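Local coordinates for protein putative alpha-L-fucosidase (Bacteroides thetaiotaomicron, PDB 3EYP) that probably hydrolyses alpha-L-fucosides as a family 29 glycoside hydrolase with a TIM-barrel-like catalytic domain, at residues T163-A168 with P176-W181; N199-A204 with A228-A233. All coordinates share one frame; numbering follows the deposited sequence.

Interaction 1: T163-A168 with P176-W181; sequences TWWDGA and PVYRHW
W165 meets Y178 and W181 within a beta-alpha-beta unit of the fucosidase domain, where strand 162-164 leads through a loop into helix 175-188, which packs back against the strand's end before strand 193-195 follows. The apolar contacts come from three buried aromatic side chains. Y178 CD1 lies over one face of the W165 indole, toward its rim, 3.6 Å from W165 CE3. The side chains run past each other head to tail, and the ring planes are inclined by 55°, neither stacked nor edge-to-face. One helical turn on, the methylene of W181 fills in beside the far end of the same indole, with W181 CB 3.8 Å from W165 CZ2. W165 CG stands anti to its own carbonyl carbon (chi1 -70°), a setting that sends the indole out toward the helix. Tryptophan suits this place because its long, flat benzo ring spans both helix residues; an alanine here would probably leave Y178 and W181 without their common apolar partner and open a gap between strand end and helix. Polar links run beside the cluster. An Asx turn shapes the loop, the backbone N of A168 donating to D166 OD1, while D166 OD2 bonds to the hydroxyl of Y123. Tyrosine also gives the helix a polar reach: one water lies 2.6 Å from Y178 OH and donates to the backbone O of D166 at 2.7 Å.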
# COMPACT_ATOMS: atom_id res chain seq x y z
N THR A 163 2.97 0.99 11.91
CA THR A 163 3.36 -0.20 12.72
C THR A 163 2.65 -1.37 12.10
O THR A 163 1.46 -1.31 11.83
CB THR A 163 2.96 -0.04 14.21
OG1 THR A 163 3.76 0.97 14.82
CG2 THR A 163 3.16 -1.29 15.00
N TRP A 164 3.41 -2.42 11.83
CA TRP A 164 2.92 -3.60 11.09
C TRP A 164 2.86 -4.80 12.00
O TRP A 164 3.90 -5.22 12.57
CB TRP A 164 3.83 -3.91 9.94
CG TRP A 164 3.21 -4.17 8.63
CD1 TRP A 164 2.76 -3.25 7.74
CD2 TRP A 164 3.04 -5.44 8.01
NE1 TRP A 164 2.27 -3.88 6.62
CE2 TRP A 164 2.46 -5.22 6.75
CE3 TRP A 164 3.32 -6.75 8.41
CZ2 TRP A 164 2.17 -6.27 5.86
CZ3 TRP A 164 3.01 -7.78 7.53
CH2 TRP A 164 2.46 -7.52 6.27
N TRP A 165 1.67 -5.40 12.06
CA TRP A 165 1.46 -6.62 12.86
C TRP A 165 1.12 -7.78 11.95
O TRP A 165 -0.01 -7.91 11.49
CB TRP A 165 0.36 -6.46 13.91
CG TRP A 165 0.72 -5.54 15.06
CD1 TRP A 165 1.96 -5.30 15.53
CD2 TRP A 165 -0.18 -4.77 15.87
NE1 TRP A 165 1.91 -4.45 16.57
CE2 TRP A 165 0.62 -4.06 16.80
CE3 TRP A 165 -1.57 -4.60 15.91
CZ2 TRP A 165 0.07 -3.23 17.78
CZ3 TRP A 165 -2.11 -3.75 16.85
CH2 TRP A 165 -1.30 -3.09 17.81
N ASP A 166 2.14 -8.59 11.66
CA ASP A 166 1.98 -9.79 10.82
C ASP A 166 1.10 -10.77 11.56
O ASP A 166 1.26 -11.00 12.76
CB ASP A 166 3.34 -10.42 10.52
CG ASP A 166 3.37 -11.35 9.35
OD1 ASP A 166 2.43 -12.13 9.08
OD2 ASP A 166 4.45 -11.42 8.73
N GLY A 167 0.19 -11.38 10.83
CA GLY A 167 -0.70 -12.38 11.42
C GLY A 167 -0.14 -13.81 11.49
O GLY A 167 -0.65 -14.67 12.24
N ALA A 168 0.91 -14.04 10.74
CA ALA A 168 1.51 -15.40 10.68
C ALA A 168 1.91 -15.87 12.08
O ALA A 168 2.65 -15.21 12.81
CB ALA A 168 2.72 -15.44 9.79
N PRO A 176 -7.32 -8.54 23.84
CA PRO A 176 -6.87 -7.65 24.92
C PRO A 176 -5.35 -7.42 24.98
O PRO A 176 -4.90 -6.39 25.43
CB PRO A 176 -7.35 -8.37 26.19
CG PRO A 176 -8.61 -9.13 25.73
CD PRO A 176 -8.17 -9.63 24.35
N VAL A 177 -4.60 -8.39 24.51
CA VAL A 177 -3.13 -8.25 24.31
C VAL A 177 -2.80 -7.13 23.30
O VAL A 177 -2.05 -6.20 23.57
CB VAL A 177 -2.50 -9.56 23.81
CG1 VAL A 177 -1.04 -9.35 23.29
CG2 VAL A 177 -2.53 -10.64 24.90
N TYR A 178 -3.41 -7.23 22.13
CA TYR A 178 -3.24 -6.20 21.10
C TYR A 178 -3.73 -4.83 21.61
O TYR A 178 -3.19 -3.77 21.21
CB TYR A 178 -3.95 -6.58 19.79
CG TYR A 178 -3.32 -7.67 18.99
CD1 TYR A 178 -2.27 -7.40 18.11
CD2 TYR A 178 -3.85 -8.97 19.02
CE1 TYR A 178 -1.73 -8.43 17.29
CE2 TYR A 178 -3.28 -9.97 18.30
CZ TYR A 178 -2.23 -9.71 17.42
OH TYR A 178 -1.72 -10.74 16.65
N ARG A 179 -4.73 -4.83 22.50
CA ARG A 179 -5.22 -3.54 23.06
C ARG A 179 -4.11 -2.80 23.79
O ARG A 179 -3.88 -1.60 23.61
CB ARG A 179 -6.38 -3.72 24.03
CG ARG A 179 -7.08 -2.39 24.41
CD ARG A 179 -8.30 -2.64 25.31
NE ARG A 179 -7.98 -3.23 26.62
CZ ARG A 179 -8.35 -4.44 27.08
NH1 ARG A 179 -7.98 -4.80 28.35
NH2 ARG A 179 -9.10 -5.24 26.37
N HIS A 180 -3.50 -3.55 24.70
CA HIS A 180 -2.37 -3.08 25.48
C HIS A 180 -1.34 -2.44 24.56
O HIS A 180 -0.86 -1.32 24.78
CB HIS A 180 -1.79 -4.24 26.32
CG HIS A 180 -0.75 -3.83 27.31
ND1 HIS A 180 -1.00 -2.89 28.31
CD2 HIS A 180 0.52 -4.26 27.51
CE1 HIS A 180 0.10 -2.75 29.04
NE2 HIS A 180 1.03 -3.57 28.57
N TRP A 181 -1.06 -3.12 23.46
CA TRP A 181 -0.10 -2.61 22.46
C TRP A 181 -0.57 -1.39 21.67
O TRP A 181 0.14 -0.40 21.48
CB TRP A 181 0.33 -3.69 21.51
CG TRP A 181 0.96 -4.88 22.16
CD1 TRP A 181 1.48 -4.97 23.41
CD2 TRP A 181 1.09 -6.18 21.57
NE1 TRP A 181 1.95 -6.26 23.64
CE2 TRP A 181 1.70 -7.02 22.53
CE3 TRP A 181 0.73 -6.72 20.35
CZ2 TRP A 181 2.01 -8.35 22.27
CZ3 TRP A 181 1.06 -8.07 20.08
CH2 TRP A 181 1.67 -8.86 21.04
O HOH W 1 -0.76 -10.15 14.27

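Interaction 2: N199-A204 with A228-A233; sequences NSYPFA and AIRDEA
Y201 packs against both I229 and R230, its methylene on the first and one side of its ring on the second. The phenol ring owes this position to an uncommon first torsion: Y201 CG sits between the backbone N and the carbonyl carbon (chi1 68°), which lays the ring alongside R230 and over its own neighbour, P202, whose CD lies above the ring centre. Y201 CB comes within 3.5 Å of I229 CG2. A beta-branched isoleucine is apt here, since its short methyl branch meets the tyrosine while its side chain also touches L239 of helix 236-240.

R230 extends alongside the tyrosine in the same direction, its guanidinium plane nearly perpendicular to the ring. R230 CG is anti to the backbone N (chi1 -166°), and the methylenes follow the ring until R230 CD is 3.6 Å from Y201 CE2. There the chain bends at chi3 (71°), turning the guanidinium back to D231. The grip is side-on: R230 NE donates to D231 OD1 at 3.0 Å, and R230 NH1 forms the salt bridge to D231 OD2, also 3.0 Å. Both acceptors lie close to the guanidinium plane, so the pair fixes its rotation. Arginine thus offers apolar methylenes to the ring and charge to the aspartate.

N199 uses both ends of its amide. N199 ND2 donates to the backbone O of L173, whereas N199 OD1 takes a bond from a water, 2.8 Å away, that also donates to the backbone O of R230. Apolar packing joined by a water bridge thus ties the loop after strand 193-195 to the C-terminal end of helix 226-230, within the fucosidase domain of a TIM-barrel family.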
# COMPACT_ATOMS: atom_id res chain seq x y z
N ASN A 199 -6.59 -11.08 15.56
CA ASN A 199 -7.27 -10.57 16.77
C ASN A 199 -7.05 -9.10 17.08
O ASN A 199 -7.64 -8.59 18.01
CB ASN A 199 -7.02 -11.46 17.99
CG ASN A 199 -7.57 -12.86 17.77
OD1 ASN A 199 -8.67 -13.03 17.21
ND2 ASN A 199 -6.79 -13.88 18.18
N SER A 200 -6.27 -8.44 16.24
CA SER A 200 -6.05 -6.97 16.35
C SER A 200 -7.08 -6.16 15.61
O SER A 200 -6.97 -4.93 15.52
CB SER A 200 -4.69 -6.56 15.80
OG SER A 200 -4.59 -6.76 14.38
N TYR A 201 -8.05 -6.88 15.03
CA TYR A 201 -9.05 -6.29 14.10
C TYR A 201 -9.71 -4.98 14.55
O TYR A 201 -9.94 -4.12 13.72
CB TYR A 201 -10.11 -7.32 13.63
CG TYR A 201 -11.01 -7.75 14.75
CD1 TYR A 201 -12.20 -7.08 15.00
CD2 TYR A 201 -10.63 -8.75 15.62
CE1 TYR A 201 -13.00 -7.45 16.02
CE2 TYR A 201 -11.45 -9.13 16.67
CZ TYR A 201 -12.64 -8.48 16.86
OH TYR A 201 -13.46 -8.84 17.92
N PRO A 202 -9.93 -4.78 15.85
CA PRO A 202 -10.57 -3.52 16.21
C PRO A 202 -9.66 -2.33 16.21
O PRO A 202 -10.11 -1.20 16.38
CB PRO A 202 -11.03 -3.74 17.66
CG PRO A 202 -10.54 -5.01 18.08
CD PRO A 202 -9.91 -5.75 16.96
N PHE A 203 -8.36 -2.60 16.04
CA PHE A 203 -7.36 -1.57 16.13
C PHE A 203 -6.72 -1.23 14.79
O PHE A 203 -5.94 -0.30 14.65
CB PHE A 203 -6.31 -2.00 17.15
CG PHE A 203 -6.90 -2.50 18.42
CD1 PHE A 203 -7.67 -1.65 19.21
CD2 PHE A 203 -6.69 -3.80 18.85
CE1 PHE A 203 -8.19 -2.09 20.42
CE2 PHE A 203 -7.25 -4.26 20.05
CZ PHE A 203 -8.00 -3.41 20.82
N ALA A 204 -7.03 -2.05 13.81
CA ALA A 204 -6.42 -1.91 12.49
C ALA A 204 -6.91 -0.65 11.81
O ALA A 204 -8.12 -0.33 11.84
CB ALA A 204 -6.80 -3.15 11.63
N ALA A 228 -13.80 -10.30 9.00
CA ALA A 228 -12.98 -10.83 7.92
C ALA A 228 -11.53 -10.78 8.35
O ALA A 228 -10.77 -11.65 8.04
CB ALA A 228 -13.17 -10.09 6.59
N ILE A 229 -11.15 -9.71 9.04
CA ILE A 229 -9.79 -9.57 9.48
C ILE A 229 -9.51 -10.65 10.52
O ILE A 229 -8.50 -11.36 10.49
CB ILE A 229 -9.50 -8.15 10.03
CG1 ILE A 229 -9.58 -7.19 8.84
CG2 ILE A 229 -8.13 -8.13 10.80
CD1 ILE A 229 -9.68 -5.70 9.19
N ARG A 230 -10.48 -10.77 11.41
CA ARG A 230 -10.38 -11.67 12.56
C ARG A 230 -10.19 -13.11 12.10
O ARG A 230 -9.26 -13.78 12.51
CB ARG A 230 -11.60 -11.59 13.48
CG ARG A 230 -11.35 -12.27 14.84
CD ARG A 230 -12.62 -12.39 15.57
NE ARG A 230 -13.49 -13.40 14.96
CZ ARG A 230 -14.77 -13.56 15.28
NH1 ARG A 230 -15.50 -14.48 14.70
NH2 ARG A 230 -15.30 -12.79 16.23
N ASP A 231 -11.10 -13.54 11.24
CA ASP A 231 -11.12 -14.90 10.68
C ASP A 231 -10.48 -14.99 9.30
O ASP A 231 -10.96 -15.64 8.37
CB ASP A 231 -12.56 -15.42 10.66
CG ASP A 231 -13.17 -15.52 12.05
OD1 ASP A 231 -12.46 -15.51 13.07
OD2 ASP A 231 -14.41 -15.59 12.14
N GLU A 232 -9.37 -14.31 9.19
CA GLU A 232 -8.53 -14.21 7.97
C GLU A 232 -8.72 -15.36 6.95
O GLU A 232 -9.22 -15.21 5.82
CB GLU A 232 -7.06 -14.15 8.42
CG GLU A 232 -6.15 -13.38 7.50
CD GLU A 232 -4.70 -13.33 7.97
OE1 GLU A 232 -3.99 -14.36 7.79
OE2 GLU A 232 -4.26 -12.25 8.43
N ALA A 233 -8.30 -16.55 7.36
CA ALA A 233 -8.17 -17.65 6.42
C ALA A 233 -9.48 -18.12 5.79
O ALA A 233 -9.50 -18.83 4.77
CB ALA A 233 -7.43 -18.86 7.09
O HOH W 2 -8.57 -14.67 14.93

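Both interactions belong to the fucosidase domain and come in series along the chain, interaction 1 closing before interaction 2 opens. Their centres lie about 10 Å apart, on the same side of the chain's centre. Interaction 1 ties strand 162-164 of the parallel sheet to helix 175-188; the chain then passes through the neighbouring strand 193-195 into the loop that interaction 2 packs against helix 226-230. The two touch directly: S200 CB lies 3.4 Å from Y178 CD1, and 3.7 Å from W165 CE3. The loop 199-204 is therefore held between helix 175-188 and the end of helix 226-230, so that the two contacts pack against each other beside strands 162-164 and 193-195 of the parallel sheet.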